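Local structure of uricase (Arthrobacter globiformis, 2YZE) at residues 160-165 with 216-221; 178-183 with 247-252. The protein catalyses the oxidation of uric acid by oxygen to 5-hydroxyisourate, which is further processed to (S)-allantoin. One frame throughout, in Å; residues are numbered along the deposited sequence.

Interaction 1 of 2, residues 160-165 with 216-221; sequences GSEFHG and ETHSLA. With NOB ((dihydroxyboranyloxy-hydroxy-boranyl)oxylithium), chain I.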
loop_
_atom_site.group_PDB
_atom_site.type_symbol
_atom_site.label_atom_id
_atom_site.label_comp_id
_atom_site.label_asym_id
_atom_site.label_seq_id
_atom_site.Cartn_x
_atom_site.Cartn_y
_atom_site.Cartn_z
ATOM N N GLY A 160 3.664 14.820 -28.618
ATOM C CA GLY A 160 3.775 16.232 -28.294
ATOM C C GLY A 160 4.696 16.440 -27.103
ATOM O O GLY A 160 4.483 17.320 -26.258
ATOM N N SER A 161 5.715 15.597 -27.026
ATOM C CA SER A 161 6.704 15.668 -25.968
ATOM C C SER A 161 8.044 15.250 -26.552
ATOM O O SER A 161 8.144 14.232 -27.233
ATOM C CB SER A 161 6.328 14.740 -24.814
ATOM O OG SER A 161 7.381 14.666 -23.868
ATOM N N GLU A 162 9.068 16.054 -26.289
ATOM C CA GLU A 162 10.411 15.786 -26.783
ATOM C C GLU A 162 11.409 15.944 -25.650
ATOM O O GLU A 162 11.084 16.471 -24.581
ATOM C CB GLU A 162 10.791 16.789 -27.874
ATOM C CG GLU A 162 9.821 16.895 -29.017
ATOM C CD GLU A 162 10.242 17.942 -30.038
ATOM O OE1 GLU A 162 11.446 18.011 -30.366
ATOM O OE2 GLU A 162 9.368 18.688 -30.521
ATOM N N PHE A 163 12.624 15.467 -25.889
ATOM C CA PHE A 163 13.711 15.613 -24.933
ATOM C C PHE A 163 15.020 15.406 -25.666
ATOM O O PHE A 163 15.412 14.279 -25.971
ATOM C CB PHE A 163 13.617 14.634 -23.766
ATOM C CG PHE A 163 14.560 14.971 -22.640
ATOM C CD1 PHE A 163 14.532 16.238 -22.054
ATOM C CD2 PHE A 163 15.502 14.054 -22.195
ATOM C CE1 PHE A 163 15.439 16.587 -21.038
ATOM C CE2 PHE A 163 16.409 14.390 -21.185
ATOM C CZ PHE A 163 16.374 15.664 -20.606
ATOM N N HIS A 164 15.683 16.517 -25.954
ATOM C CA HIS A 164 16.946 16.502 -26.667
ATOM C C HIS A 164 17.768 17.718 -26.266
ATOM O O HIS A 164 17.277 18.611 -25.570
ATOM C CB HIS A 164 16.675 16.505 -28.177
ATOM C CG HIS A 164 15.675 17.533 -28.610
ATOM N ND1 HIS A 164 15.957 18.883 -28.641
ATOM C CD2 HIS A 164 14.387 17.409 -29.009
ATOM C CE1 HIS A 164 14.886 19.545 -29.042
ATOM N NE2 HIS A 164 13.919 18.674 -29.271
ATOM N N GLY A 165 19.027 17.745 -26.689
ATOM C CA GLY A 165 19.877 18.873 -26.358
ATOM C C GLY A 165 20.523 18.800 -24.988
ATOM O O GLY A 165 21.151 19.764 -24.550
ATOM N N GLU A 216 -1.719 21.229 -23.384
ATOM C CA GLU A 216 -1.449 22.088 -24.530
ATOM C C GLU A 216 -0.019 22.573 -24.727
ATOM O O GLU A 216 0.304 23.140 -25.768
ATOM C CB GLU A 216 -2.401 23.277 -24.492
ATOM C CG GLU A 216 -3.840 22.859 -24.225
ATOM C CD GLU A 216 -4.831 23.977 -24.460
ATOM O OE1 GLU A 216 -4.518 25.135 -24.113
ATOM O OE2 GLU A 216 -5.931 23.698 -24.980
ATOM N N THR A 217 0.841 22.352 -23.740
ATOM C CA THR A 217 2.233 22.772 -23.861
ATOM C C THR A 217 3.028 21.744 -24.662
ATOM O O THR A 217 3.077 20.573 -24.290
ATOM C CB THR A 217 2.903 22.912 -22.474
ATOM O OG1 THR A 217 2.241 23.936 -21.724
ATOM C CG2 THR A 217 4.381 23.266 -22.624
ATOM N N HIS A 218 3.625 22.164 -25.775
ATOM C CA HIS A 218 4.452 21.241 -26.547
ATOM C C HIS A 218 5.706 21.137 -25.691
ATOM O O HIS A 218 6.544 22.039 -25.691
ATOM C CB HIS A 218 4.814 21.809 -27.919
ATOM C CG HIS A 218 5.653 20.879 -28.736
ATOM N ND1 HIS A 218 5.143 19.747 -29.333
ATOM C CD2 HIS A 218 6.983 20.875 -28.997
ATOM C CE1 HIS A 218 6.120 19.084 -29.926
ATOM N NE2 HIS A 218 7.246 19.748 -29.737
ATOM N N SER A 219 5.826 20.033 -24.966
ATOM C CA SER A 219 6.925 19.828 -24.031
ATOM C C SER A 219 8.295 19.463 -24.585
ATOM O O SER A 219 8.439 18.501 -25.337
ATOM C CB SER A 219 6.513 18.775 -23.000
ATOM O OG SER A 219 7.510 18.632 -22.010
ATOM N N LEU A 220 9.296 20.249 -24.194
ATOM C CA LEU A 220 10.678 20.010 -24.597
ATOM C C LEU A 220 11.399 19.455 -23.381
ATOM O O LEU A 220 12.555 19.048 -23.456
ATOM C CB LEU A 220 11.344 21.313 -25.043
ATOM C CG LEU A 220 10.706 22.000 -26.250
ATOM C CD1 LEU A 220 11.489 23.267 -26.598
ATOM C CD2 LEU A 220 10.699 21.035 -27.435
ATOM N N ALA A 221 10.694 19.447 -22.252
ATOM C CA ALA A 221 11.223 18.939 -20.993
ATOM C C ALA A 221 10.109 19.010 -19.951
ATOM O O ALA A 221 9.250 19.885 -20.012
ATOM C CB ALA A 221 12.405 19.774 -20.543
HETATM B B1 NOB I . 13.521 15.238 -18.333
HETATM B B2 NOB I . 13.861 12.689 -18.025
HETATM O OB1 NOB I . 14.544 15.879 -17.349
HETATM O OB2 NOB I . 13.325 13.840 -19.006
HETATM O OB3 NOB I . 12.260 15.964 -18.877
HETATM O OB4 NOB I . 13.277 12.203 -16.625
HETATM O OB5 NOB I . 15.227 12.043 -18.492
HETATM LI LI NOB I . 15.920 13.771 -17.771
HETATM O O HOH W 1 8.952 16.492 -22.798
HETATM O O HOH W 2 13.886 18.759 -25.941
#

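Interaction 2 of 2, residues 178-183 with 247-252; sequences TDRILA and LPNKHH. With NOB ((dihydroxyboranyloxy-hydroxy-boranyl)oxylithium), chain I.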
loop_
_atom_site.group_PDB
_atom_site.type_symbol
_atom_site.label_atom_id
_atom_site.label_comp_id
_atom_site.label_asym_id
_atom_site.label_seq_id
_atom_site.Cartn_x
_atom_site.Cartn_y
_atom_site.Cartn_z
ATOM N N THR A 178 12.310 13.158 -30.415
ATOM C CA THR A 178 11.375 14.236 -30.707
ATOM C C THR A 178 9.929 13.760 -30.577
ATOM O O THR A 178 8.999 14.481 -30.940
ATOM C CB THR A 178 11.573 14.792 -32.122
ATOM O OG1 THR A 178 11.341 13.753 -33.079
ATOM C CG2 THR A 178 12.994 15.333 -32.284
ATOM N N ASP A 179 9.745 12.548 -30.061
ATOM C CA ASP A 179 8.401 11.985 -29.876
ATOM C C ASP A 179 8.450 10.918 -28.788
ATOM O O ASP A 179 9.008 9.838 -28.985
ATOM C CB ASP A 179 7.880 11.355 -31.178
ATOM C CG ASP A 179 6.370 11.091 -31.151
ATOM O OD1 ASP A 179 5.762 11.122 -30.056
ATOM O OD2 ASP A 179 5.784 10.842 -32.230
ATOM N N ARG A 180 7.872 11.226 -27.635
ATOM C CA ARG A 180 7.856 10.279 -26.533
ATOM C C ARG A 180 6.598 10.512 -25.716
ATOM O O ARG A 180 5.910 11.513 -25.889
ATOM C CB ARG A 180 9.073 10.481 -25.620
ATOM C CG ARG A 180 9.042 11.806 -24.852
ATOM C CD ARG A 180 10.138 11.912 -23.806
ATOM N NE ARG A 180 10.000 13.148 -23.035
ATOM C CZ ARG A 180 10.744 13.474 -21.983
ATOM N NH1 ARG A 180 11.702 12.658 -21.556
ATOM N NH2 ARG A 180 10.512 14.617 -21.342
ATOM N N ILE A 181 6.295 9.570 -24.838
ATOM C CA ILE A 181 5.144 9.706 -23.962
ATOM C C ILE A 181 5.610 10.510 -22.750
ATOM O O ILE A 181 6.742 10.360 -22.292
ATOM C CB ILE A 181 4.641 8.330 -23.471
ATOM C CG1 ILE A 181 3.809 7.656 -24.569
ATOM C CG2 ILE A 181 3.825 8.490 -22.186
ATOM C CD1 ILE A 181 3.269 6.293 -24.166
ATOM N N LEU A 182 4.747 11.381 -22.254
ATOM C CA LEU A 182 5.058 12.167 -21.064
ATOM C C LEU A 182 3.914 11.869 -20.109
ATOM O O LEU A 182 2.785 12.290 -20.343
ATOM C CB LEU A 182 5.096 13.668 -21.383
ATOM C CG LEU A 182 5.375 14.593 -20.189
ATOM C CD1 LEU A 182 6.765 14.330 -19.634
ATOM C CD2 LEU A 182 5.252 16.043 -20.622
ATOM N N ALA A 183 4.197 11.109 -19.060
ATOM C CA ALA A 183 3.176 10.754 -18.078
ATOM C C ALA A 183 3.655 11.151 -16.688
ATOM O O ALA A 183 4.833 10.985 -16.353
ATOM C CB ALA A 183 2.902 9.255 -18.128
ATOM N N LEU A 247 6.559 16.543 -9.719
ATOM C CA LEU A 247 6.110 15.717 -10.831
ATOM C C LEU A 247 7.028 14.564 -11.206
ATOM O O LEU A 247 8.161 14.774 -11.635
ATOM C CB LEU A 247 5.905 16.599 -12.068
ATOM C CG LEU A 247 4.989 17.815 -11.905
ATOM C CD1 LEU A 247 4.922 18.581 -13.209
ATOM C CD2 LEU A 247 3.597 17.355 -11.484
ATOM N N PRO A 248 6.551 13.323 -11.042
ATOM C CA PRO A 248 7.392 12.182 -11.403
ATOM C C PRO A 248 7.328 11.992 -12.915
ATOM O O PRO A 248 6.313 12.299 -13.540
ATOM C CB PRO A 248 6.738 11.024 -10.657
ATOM C CG PRO A 248 5.284 11.402 -10.681
ATOM C CD PRO A 248 5.344 12.878 -10.321
ATOM N N ASN A 249 8.416 11.528 -13.515
ATOM C CA ASN A 249 8.397 11.277 -14.947
ATOM C C ASN A 249 8.231 9.768 -15.006
ATOM O O ASN A 249 9.211 9.023 -14.929
ATOM C CB ASN A 249 9.710 11.698 -15.608
ATOM C CG ASN A 249 9.602 11.753 -17.125
ATOM O OD1 ASN A 249 8.611 11.300 -17.704
ATOM N ND2 ASN A 249 10.621 12.310 -17.777
ATOM N N LYS A 250 6.979 9.330 -15.099
ATOM C CA LYS A 250 6.640 7.914 -15.135
ATOM C C LYS A 250 6.951 7.369 -16.516
ATOM O O LYS A 250 6.181 7.528 -17.465
ATOM C CB LYS A 250 5.167 7.737 -14.784
ATOM C CG LYS A 250 4.747 8.672 -13.648
ATOM C CD LYS A 250 3.769 8.039 -12.695
ATOM C CE LYS A 250 2.490 7.643 -13.373
ATOM N NZ LYS A 250 1.621 6.952 -12.387
ATOM N N HIS A 251 8.106 6.726 -16.604
ATOM C CA HIS A 251 8.605 6.193 -17.856
ATOM C C HIS A 251 7.790 5.109 -18.534
ATOM O O HIS A 251 7.464 4.078 -17.947
ATOM C CB HIS A 251 10.042 5.711 -17.656
ATOM C CG HIS A 251 10.951 6.756 -17.082
ATOM N ND1 HIS A 251 11.729 6.535 -15.966
ATOM C CD2 HIS A 251 11.201 8.030 -17.468
ATOM C CE1 HIS A 251 12.419 7.628 -15.689
ATOM N NE2 HIS A 251 12.117 8.549 -16.585
ATOM N N HIS A 252 7.454 5.390 -19.787
ATOM C CA HIS A 252 6.738 4.466 -20.650
ATOM C C HIS A 252 7.758 4.203 -21.753
ATOM O O HIS A 252 7.902 4.997 -22.686
ATOM C CB HIS A 252 5.469 5.119 -21.199
ATOM C CG HIS A 252 4.337 5.136 -20.216
ATOM N ND1 HIS A 252 4.443 5.722 -18.973
ATOM C CD2 HIS A 252 3.093 4.606 -20.275
ATOM C CE1 HIS A 252 3.314 5.549 -18.307
ATOM N NE2 HIS A 252 2.478 4.875 -19.074
HETATM B B1 NOB I . 13.521 15.238 -18.333
HETATM B B2 NOB I . 13.861 12.689 -18.025
HETATM O OB1 NOB I . 14.544 15.879 -17.349
HETATM O OB2 NOB I . 13.325 13.840 -19.006
HETATM O OB3 NOB I . 12.260 15.964 -18.877
HETATM O OB4 NOB I . 13.277 12.203 -16.625
HETATM O OB5 NOB I . 15.227 12.043 -18.492
HETATM LI LI NOB I . 15.920 13.771 -17.771
HETATM O O HOH W 3 8.837 11.530 -20.605
HETATM O O HOH W 4 8.107 7.343 -23.982
HETATM O O HOH W 5 7.837 7.963 -20.877
HETATM O O HOH W 6 6.624 9.821 -18.818
#

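Interaction 1 of 2, residues 160-165 with 216-221
Ser161 and Ser219 form a single beta bridge between two loops. Ser219 N donates to Gly160 O at 3.3 Å. Glu162 N donates to Ser219 O at 2.7 Å. Ser161 CA adds a CA-H...O contact to the same oxygen.

Glu162 links two histidines. Its CG lies beside the backbone N (chi1 -54°) and the chain then runs extended, which carries the carboxylate to both rings. His218 NE2 reaches OE2 in a very short hydrogen bond of 2.5 Å, with ring and carboxylate planes 72° apart. His164 NE2 bonds OE1 at 2.8 Å from above the carboxylate plane. The two bonds fix the turn of the carboxylate. Leu220 runs alongside, with CD2 against Glu162 CD.

Two waters fill in the polar contacts. Water 1 joins Ser161 OG, Ser219 OG and Glu162 O. Ser161 OG also bonds Arg180 NE, and Ser219 OG bonds Thr225 OG1. Water 2 joins His164 N to Leu220 O.

Phe163, a urate-binding residue, has Leu220 O at its ring edge. Over one face sits OB2 of the bound boron compound, 3.7 Å above the ring plane. This is consistent with a flat substrate lying on that ring.

Asn61 of the second subunit bonds His164 O and Leu220 O. The 216-221 loop links helix 199-216 to helix 222-236, and Leu182 of strand 182-192 packs on Ser161 and Ser219.

Interaction 2 of 2, residues 178-183 with 247-252
Pro248 O lies 3.4 Å from Ala183 O. Both are acceptors and do not bond each other.

Asn249, a urate-binding residue, has CG anti to its own N (chi1 -167°), and its amide reaches the ligand pocket. ND2 makes a weak hydrogen bond to OB4 of the boron compound at 2.9 Å. Arg180 comes from the opposite direction, its guanidinium plane 85° from the amide. Its NH1 gives OB2 a nearly straight bond of 3.2 Å, and NH2 a weak one to OB3. Ser161 OG holds Arg180 NE.

Lys250 N donates to Ala183 O at 3.0 Å. This is where strands 182-192 and 240-254 pair, antiparallel, in the sheet of a tunnelling-fold (T-fold) domain. Strand 240-254 is interrupted along its length, and waters bridge the two backbones here. Water 6 accepts from Ala183 N, with Asn249 OD1 and Lys250 O in reach. The lysine NZ runs off to a salt bridge with Asp185.

His251, a residue of the charge relay system, puts NE2 3.8 Å from OB4, which lies in its ring plane. Lys22 of the second subunit packs on it.

His252 CB touches Ile181 CD1 and CG2, and its CE1 meets Ala183 CB at 3.7 Å. His252 ND1 bonds Lys250 O at 2.9 Å, from above that carbonyl's plane. With an alanine here, Lys250 O would probably lose this donor and Ala183 CB its ring neighbour.

In the fold
Both interactions are partly buried and touch the same boron compound, but they hold different elements. Interaction 1 joins two loops, one between strands and one between helices. Interaction 2 joins the start of strand 182-192 and the loop before it to strand 240-254, and lies somewhat nearer the chain centre. Their centres are 10 Å apart, and Ser161 O to Arg180 N, 3.0 Å, is a probable hydrogen bond between them. The chemistry differs. Residues 160-165 with 216-221 rely on a carboxylate with two histidines and offer the ligand an aromatic face. Residues 178-183 with 247-252 use apolar contacts and bridging waters, and offer N-H donors. Subunits close round both, the second at each and a third at interaction 2.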